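Local coordinates for putative ferritin-like diiron-carboxylate protein TM1526 (Thermotoga maritima, PDB 1VJX) that is of unknown function but, as a putative ferritin-like diiron-carboxylate protein of the rubrerythrin family, probably binds metal and may act as an oxidoreductase, at residues G80-P88 / V111-E121. Residues are numbered along the deposited sequence; the frame is centred on the assembly and turned at random.
Sequences GYAFYEVFP and VEKDSIILYYE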
loop_
_atom_site.group_PDB
_atom_site.type_symbol
_atom_site.label_atom_id
_atom_site.label_comp_id
_atom_site.label_asym_id
_atom_site.label_seq_id
_atom_site.Cartn_x
_atom_site.Cartn_y
_atom_site.Cartn_z
ATOM N N GLY A 80 22.011 -1.464 2.421
ATOM C CA GLY A 80 21.691 -0.058 2.240
ATOM C C GLY A 80 20.528 0.541 3.024
ATOM O O GLY A 80 20.171 0.105 4.135
ATOM N N TYR A 81 19.967 1.565 2.418
ATOM C CA TYR A 81 18.933 2.388 2.969
ATOM C C TYR A 81 17.641 1.900 2.366
ATOM O O TYR A 81 17.456 1.970 1.150
ATOM C CB TYR A 81 19.172 3.840 2.579
ATOM C CG TYR A 81 18.056 4.769 2.933
ATOM C CD1 TYR A 81 17.933 5.276 4.229
ATOM C CD2 TYR A 81 17.145 5.185 1.986
ATOM C CE1 TYR A 81 16.931 6.143 4.567
ATOM C CE2 TYR A 81 16.137 6.047 2.325
ATOM C CZ TYR A 81 16.019 6.519 3.628
ATOM O OH TYR A 81 14.980 7.363 3.998
ATOM N N ALA A 82 16.780 1.361 3.234
ATOM C CA ALA A 82 15.432 1.006 2.912
ATOM C C ALA A 82 14.501 2.198 3.206
ATOM O O ALA A 82 14.285 2.551 4.323
ATOM C CB ALA A 82 15.027 -0.191 3.721
ATOM N N PHE A 83 13.986 2.830 2.162
ATOM C CA PHE A 83 13.029 3.916 2.272
ATOM C C PHE A 83 11.676 3.390 2.683
ATOM O O PHE A 83 11.202 2.368 2.171
ATOM C CB PHE A 83 12.886 4.657 0.908
ATOM C CG PHE A 83 11.680 5.542 0.833
ATOM C CD1 PHE A 83 11.724 6.827 1.317
ATOM C CD2 PHE A 83 10.477 5.062 0.323
ATOM C CE1 PHE A 83 10.597 7.654 1.294
ATOM C CE2 PHE A 83 9.368 5.861 0.295
ATOM C CZ PHE A 83 9.429 7.178 0.789
ATOM N N TYR A 84 11.012 4.109 3.560
ATOM C CA TYR A 84 9.590 3.884 3.760
ATOM C C TYR A 84 9.066 5.100 4.485
ATOM O O TYR A 84 9.828 5.783 5.170
ATOM C CB TYR A 84 9.318 2.578 4.545
ATOM C CG TYR A 84 9.805 2.568 5.988
ATOM C CD1 TYR A 84 8.994 2.985 7.046
ATOM C CD2 TYR A 84 11.075 2.112 6.293
ATOM C CE1 TYR A 84 9.470 2.965 8.350
ATOM C CE2 TYR A 84 11.545 2.089 7.561
ATOM C CZ TYR A 84 10.752 2.510 8.590
ATOM O OH TYR A 84 11.306 2.441 9.888
ATOM N N GLU A 85 7.791 5.400 4.289
ATOM C CA GLU A 85 7.068 6.308 5.181
ATOM C C GLU A 85 5.871 5.533 5.703
ATOM O O GLU A 85 5.154 4.893 4.918
ATOM C CB GLU A 85 6.527 7.533 4.443
ATOM C CG GLU A 85 7.496 8.205 3.494
ATOM C CD GLU A 85 8.058 9.489 4.060
ATOM O OE1 GLU A 85 7.732 9.766 5.245
ATOM O OE2 GLU A 85 8.800 10.192 3.330
ATOM N N VAL A 86 5.631 5.582 6.988
ATOM C CA VAL A 86 4.401 4.993 7.508
ATOM C C VAL A 86 3.211 5.857 7.094
ATOM O O VAL A 86 3.340 7.077 6.846
ATOM C CB VAL A 86 4.398 4.788 9.066
ATOM C CG1 VAL A 86 5.577 3.900 9.511
ATOM C CG2 VAL A 86 4.367 6.100 9.813
ATOM N N PHE A 87 2.055 5.208 7.024
ATOM C CA PHE A 87 0.860 5.844 6.513
ATOM C C PHE A 87 0.605 7.101 7.350
ATOM O O PHE A 87 0.791 7.075 8.558
ATOM C CB PHE A 87 -0.340 4.898 6.596
ATOM C CG PHE A 87 -1.296 5.046 5.452
ATOM C CD1 PHE A 87 -2.340 5.956 5.522
ATOM C CD2 PHE A 87 -1.143 4.295 4.334
ATOM C CE1 PHE A 87 -3.199 6.098 4.502
ATOM C CE2 PHE A 87 -2.007 4.418 3.306
ATOM C CZ PHE A 87 -3.042 5.345 3.373
ATOM N N PRO A 88 0.264 8.213 6.685
ATOM C CA PRO A 88 -0.063 9.438 7.376
ATOM C C PRO A 88 -1.235 9.308 8.302
ATOM O O PRO A 88 -2.109 8.447 8.139
ATOM C CB PRO A 88 -0.416 10.417 6.242
ATOM C CG PRO A 88 0.095 9.859 5.035
ATOM C CD PRO A 88 0.245 8.376 5.216
ATOM N N VAL A 111 1.123 8.752 -1.077
ATOM C CA VAL A 111 1.429 7.612 -0.223
ATOM C C VAL A 111 1.481 6.305 -1.009
ATOM O O VAL A 111 2.230 5.402 -0.647
ATOM C CB VAL A 111 0.489 7.436 1.026
ATOM C CG1 VAL A 111 0.316 8.749 1.800
ATOM C CG2 VAL A 111 -0.830 6.891 0.629
ATOM N N GLU A 112 0.677 6.180 -2.058
ATOM C CA GLU A 112 0.743 4.995 -2.889
ATOM C C GLU A 112 2.160 4.853 -3.525
ATOM O O GLU A 112 2.774 3.807 -3.473
ATOM C CB GLU A 112 -0.343 5.047 -3.973
ATOM C CG GLU A 112 -0.367 3.843 -4.898
ATOM C CD GLU A 112 -0.556 2.535 -4.137
ATOM O OE1 GLU A 112 -1.115 2.554 -3.015
ATOM O OE2 GLU A 112 -0.151 1.472 -4.673
ATOM N N LYS A 113 2.676 5.928 -4.083
ATOM C CA LYS A 113 4.017 5.929 -4.582
ATOM C C LYS A 113 5.053 5.550 -3.526
ATOM O O LYS A 113 6.016 4.852 -3.846
ATOM C CB LYS A 113 4.318 7.289 -5.232
ATOM C CG LYS A 113 3.577 7.432 -6.569
ATOM C CD LYS A 113 4.176 8.475 -7.520
ATOM C CE LYS A 113 3.906 9.885 -7.094
ATOM N NZ LYS A 113 3.813 10.799 -8.269
ATOM N N ASP A 114 4.835 5.966 -2.269
ATOM C CA ASP A 114 5.768 5.681 -1.186
ATOM C C ASP A 114 5.738 4.187 -0.868
ATOM O O ASP A 114 6.782 3.522 -0.727
ATOM C CB ASP A 114 5.386 6.475 0.035
ATOM C CG ASP A 114 5.772 7.954 -0.040
ATOM O OD1 ASP A 114 6.587 8.371 -0.866
ATOM O OD2 ASP A 114 5.357 8.761 0.804
ATOM N N SER A 115 4.522 3.646 -0.820
ATOM C CA SER A 115 4.299 2.222 -0.602
ATOM C C SER A 115 4.811 1.338 -1.754
ATOM O O SER A 115 5.297 0.224 -1.530
ATOM C CB SER A 115 2.821 2.006 -0.403
ATOM O OG SER A 115 2.374 2.828 0.669
ATOM N N ILE A 116 4.723 1.835 -2.983
ATOM C CA ILE A 116 5.248 1.063 -4.127
ATOM C C ILE A 116 6.767 0.844 -4.034
ATOM O O ILE A 116 7.256 -0.274 -4.252
ATOM C CB ILE A 116 4.778 1.671 -5.444
ATOM C CG1 ILE A 116 3.285 1.379 -5.577
ATOM C CG2 ILE A 116 5.529 1.083 -6.656
ATOM C CD1 ILE A 116 2.591 2.048 -6.720
ATOM N N ILE A 117 7.487 1.901 -3.665
ATOM C CA ILE A 117 8.927 1.819 -3.476
ATOM C C ILE A 117 9.219 0.753 -2.457
ATOM O O ILE A 117 10.102 -0.090 -2.638
ATOM C CB ILE A 117 9.529 3.172 -3.018
ATOM C CG1 ILE A 117 9.350 4.220 -4.097
ATOM C CG2 ILE A 117 11.019 3.034 -2.672
ATOM C CD1 ILE A 117 10.132 5.485 -3.918
ATOM N N LEU A 118 8.444 0.763 -1.376
ATOM C CA LEU A 118 8.681 -0.187 -0.292
ATOM C C LEU A 118 8.420 -1.637 -0.714
ATOM O O LEU A 118 9.136 -2.568 -0.316
ATOM C CB LEU A 118 7.879 0.141 0.943
ATOM C CG LEU A 118 8.054 -1.053 1.942
ATOM C CD1 LEU A 118 9.161 -0.800 2.954
ATOM C CD2 LEU A 118 6.788 -1.405 2.571
ATOM N N TYR A 119 7.351 -1.872 -1.443
ATOM C CA TYR A 119 7.129 -3.237 -1.891
ATOM C C TYR A 119 8.208 -3.692 -2.876
ATOM O O TYR A 119 8.498 -4.873 -2.899
ATOM C CB TYR A 119 5.753 -3.435 -2.541
ATOM C CG TYR A 119 4.585 -2.903 -1.736
ATOM C CD1 TYR A 119 4.488 -3.128 -0.376
ATOM C CD2 TYR A 119 3.580 -2.141 -2.369
ATOM C CE1 TYR A 119 3.433 -2.623 0.369
ATOM C CE2 TYR A 119 2.531 -1.616 -1.630
ATOM C CZ TYR A 119 2.463 -1.876 -0.260
ATOM O OH TYR A 119 1.428 -1.359 0.456
ATOM N N TYR A 120 8.752 -2.791 -3.716
ATOM C CA TYR A 120 9.889 -3.141 -4.537
ATOM C C TYR A 120 11.092 -3.551 -3.640
ATOM O O TYR A 120 11.754 -4.540 -3.888
ATOM C CB TYR A 120 10.266 -2.011 -5.518
ATOM C CG TYR A 120 9.506 -2.030 -6.854
ATOM C CD1 TYR A 120 9.584 -3.129 -7.714
ATOM C CD2 TYR A 120 8.739 -0.938 -7.275
ATOM C CE1 TYR A 120 8.895 -3.155 -8.960
ATOM C CE2 TYR A 120 8.030 -0.959 -8.555
ATOM C CZ TYR A 120 8.116 -2.075 -9.369
ATOM O OH TYR A 120 7.456 -2.133 -10.593
ATOM N N GLU A 121 11.316 -2.804 -2.560
ATOM C CA GLU A 121 12.436 -3.060 -1.668
ATOM C C GLU A 121 12.350 -4.441 -1.116
ATOM O O GLU A 121 13.339 -5.164 -1.150
ATOM C CB GLU A 121 12.524 -1.995 -0.572
ATOM C CG GLU A 121 13.077 -0.681 -1.146
ATOM C CD GLU A 121 12.969 0.529 -0.217
ATOM O OE1 GLU A 121 12.082 0.546 0.659
ATOM O OE2 GLU A 121 13.788 1.471 -0.365
HETATM O O HOH W 1 6.509 3.641 2.168
HETATM O O HOH W 2 4.147 4.862 2.455
#
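Ala82 CA lies 3.7 Å from Glu121 OE2, which also accepts a hydrogen bond from Phe83 N at 2.9 Å. That bond is bent (145° at the hydrogen) and meets OE2 on its syn side, 23° out of the carboxylate plane. With CG anti to the backbone N (chi1 165°), the Phe83 ring lies along helix 101-125: CD2 touches Ile117 CG2, while CZ sits 3.5 Å from Asp114 OD1, edge-on, ring hydrogens facing the carboxylate. Tyr84 contributes its CB, 3.7 Å from Leu118 CD1; its ring turns from the helix to meet that of His10, an expression-tag residue. At Glu85 waters take over: one links Glu85 N to Asp114 O, weakly at the latter, and another donates to Glu85 O and Ser115 OG. Phe87 CE2 and CZ touch Val111 CG2, crossing it at about a right angle, with Phe32 of helix 15-36 edge-to-face to the ring, and Pro88 CG meets Val111 CG1 head on at a tight 3.4 Å. Part of the long connection from helix 43-68, the segment thus runs along helix 101-125 of the four-helix ferritin-like bundle, opposite to its chain direction. An alanine in place of Glu121 would probably leave Phe83 N without its acceptor. Glu85 OE2 and Asp114 OD2, 4.5 Å apart, would probably repel if ionised, so one backbone-to-carboxylate bond, bridging waters and apolar packing, not charge pairing, join the segments.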